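Local coordinates for protein nicotinate phosphoribosyltransferase (Vibrio cholerae, PDB 4HL7) that probably catalyses ATP-assisted transfer of a phosphoribosyl group from phosphoribosyl diphosphate to nicotinate, giving nicotinate ribonucleotide on the route to NAD(+), at residues Leu271-Asp274 with Ala275-Asn278. Residues are numbered along the deposited sequence; the frame is centred on the assembly and turned at random.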
ATOM      1  N   LEU A 271     -11.294   6.967   8.103  1.00 16.73           N
ATOM      2  CA  LEU A 271     -11.968   8.050   8.793  1.00 16.82           C
ATOM      3  C   LEU A 271     -11.285   8.198  10.156  1.00 20.82           C
ATOM      4  O   LEU A 271     -10.211   8.820  10.211  1.00 24.25           O
ATOM      5  CB  LEU A 271     -13.477   7.740   8.944  1.00 16.49           C
ATOM      6  CG  LEU A 271     -14.112   7.546   7.548  1.00 16.52           C
ATOM      7  CD1 LEU A 271     -15.522   7.029   7.672  1.00 15.70           C
ATOM      8  CD2 LEU A 271     -14.167   8.891   6.794  1.00 19.61           C
ATOM      9  N   THR A 272     -11.866   7.644  11.233  1.00 16.31           N
ATOM     10  CA  THR A 272     -11.130   7.615  12.534  1.00 17.82           C
ATOM     11  C   THR A 272     -11.389   6.252  13.194  1.00 18.09           C
ATOM     12  O   THR A 272     -12.346   5.564  12.856  1.00 15.54           O
ATOM     13  CB  THR A 272     -11.571   8.663  13.496  1.00 18.17           C
ATOM     14  OG1 THR A 272     -12.967   8.475  13.793  1.00 20.17           O
ATOM     15  CG2 THR A 272     -11.281  10.130  12.934  1.00 20.89           C
ATOM     16  N   ILE A 273     -10.620   5.932  14.229  1.00 17.06           N
ATOM     17  CA  ILE A 273     -10.868   4.676  14.953  1.00 16.97           C
ATOM     18  C   ILE A 273     -12.280   4.650  15.545  1.00 16.55           C
ATOM     19  O   ILE A 273     -12.971   3.601  15.447  1.00 16.39           O
ATOM     20  CB  ILE A 273      -9.787   4.402  16.017  1.00 20.45           C
ATOM     21  CG1 ILE A 273      -9.905   2.970  16.614  1.00 19.65           C
ATOM     22  CG2 ILE A 273      -9.846   5.451  17.118  1.00 22.61           C
ATOM     23  CD1 ILE A 273      -9.942   1.857  15.603  1.00 19.74           C
ATOM     24  N   ASP A 274     -12.776   5.765  16.066  1.00 16.95           N
ATOM     25  CA  ASP A 274     -14.173   5.726  16.575  1.00 19.12           C
ATOM     26  C   ASP A 274     -15.185   5.452  15.504  1.00 17.83           C
ATOM     27  O   ASP A 274     -16.152   4.738  15.756  1.00 17.82           O
ATOM     28  CB  ASP A 274     -14.574   6.992  17.340  1.00 26.16           C
ATOM     29  CG  ASP A 274     -13.666   7.250  18.525  1.00 35.54           C
ATOM     30  OD1 ASP A 274     -13.581   6.392  19.417  1.00 39.11           O
ATOM     31  OD2 ASP A 274     -12.952   8.267  18.498  1.00 44.75           O
ATOM     32  N   ALA A 275     -15.036   6.055  14.311  1.00 16.37           N
ATOM     33  CA  ALA A 275     -15.975   5.754  13.188  1.00 16.33           C
ATOM     34  C   ALA A 275     -15.882   4.313  12.781  1.00 16.65           C
ATOM     35  O   ALA A 275     -16.898   3.676  12.481  1.00 16.70           O
ATOM     36  CB  ALA A 275     -15.659   6.644  11.963  1.00 16.12           C
ATOM     37  N   PHE A 276     -14.654   3.798  12.707  1.00 14.56           N
ATOM     38  CA  PHE A 276     -14.458   2.391  12.360  1.00 15.24           C
ATOM     39  C   PHE A 276     -15.133   1.486  13.394  1.00 15.22           C
ATOM     40  O   PHE A 276     -15.906   0.588  13.034  1.00 14.69           O
ATOM     41  CB  PHE A 276     -12.993   2.035  12.315  1.00 13.93           C
ATOM     42  CG  PHE A 276     -12.775   0.604  11.908  1.00 15.34           C
ATOM     43  CD1 PHE A 276     -12.910   0.206  10.568  1.00 14.54           C
ATOM     44  CD2 PHE A 276     -12.564  -0.330  12.864  1.00 14.20           C
ATOM     45  CE1 PHE A 276     -12.779  -1.144  10.222  1.00 13.52           C
ATOM     46  CE2 PHE A 276     -12.420  -1.677  12.539  1.00 15.76           C
ATOM     47  CZ  PHE A 276     -12.518  -2.081  11.216  1.00 14.44           C
ATOM     48  N   LEU A 277     -14.919   1.762  14.681  1.00 15.28           N
ATOM     49  CA  LEU A 277     -15.539   0.878  15.708  1.00 17.01           C
ATOM     50  C   LEU A 277     -17.044   0.925  15.644  1.00 15.62           C
ATOM     51  O   LEU A 277     -17.692  -0.084  15.870  1.00 17.15           O
ATOM     52  CB  LEU A 277     -15.042   1.267  17.114  1.00 18.08           C
ATOM     53  CG  LEU A 277     -13.529   0.962  17.284  1.00 19.83           C
ATOM     54  CD1 LEU A 277     -13.134   1.247  18.726  1.00 25.12           C
ATOM     55  CD2 LEU A 277     -13.124  -0.448  16.879  1.00 21.27           C
ATOM     56  N   ASN A 278     -17.613   2.082  15.318  1.00 16.77           N
ATOM     57  CA  ASN A 278     -19.062   2.174  15.194  1.00 19.32           C
ATOM     58  C   ASN A 278     -19.623   1.420  14.015  1.00 20.03           C
ATOM     59  O   ASN A 278     -20.790   1.007  14.040  1.00 20.15           O
ATOM     60  CB  ASN A 278     -19.544   3.627  15.098  1.00 22.56           C
ATOM     61  CG  ASN A 278     -19.404   4.350  16.404  1.00 33.85           C
ATOM     62  OD1 ASN A 278     -19.267   3.709  17.467  1.00 37.98           O
ATOM     63  ND2 ASN A 278     -19.428   5.698  16.354  1.00 34.26           N
TER
HETATM   64  O   HOH W   1     -17.065   4.038  18.468  1.00 40.59           O
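Thr272 is the N-cap of the short helix 273-279, which follows strand 265-267 at the border of the parallel sheet. Its OG1 accepts the amide hydrogen of Ala275 N at 3.2 Å in an almost straight bond (168°). With chi1 at 60°, the hydroxyl sits between the threonine's own N and carbonyl carbon and faces the first turn, where amides have no preceding carbonyl to bind. Threonine suits the place: its oxygen hangs one carbon from the backbone, and its side chain also touches Asp390 and Ile412. Asp390 takes another amide of this turn, Ile273 N, through OD1.

The backbone then settles into regular helical bonding, Phe276 N to Thr272 O at 2.9 Å and Leu277 N to Ile273 O at 2.8 Å. On one flank Leu271, just ahead of the cap, lays CB against Ala275 CB (3.9 Å), and Phe410 and Gln248 touch both residues; the small alanine probably lets the backbone come close here. On another flank Ile273 and Leu277 cross obliquely. CG1 of Ile273 is anti to its backbone N (chi1 -170°), carrying CD1 to 4.1 Å from Leu277 CG. Phe276 turns its ring to Phe280.

The polar flank carries Asp274 and Asn278, both exposed. Asp274 O receives Asn278 N at 3.1 Å and also a water. Ile273 and Leu277 thus pack the helix on Met305 of helix 298-311, and Phe276 touches Gln248 of helix 247-258, while the threonine hydroxyl and the Asp390 carboxylate take up two leading amides, those of Ala275 and Ile273, and probably stabilise the positive end of the helix dipole.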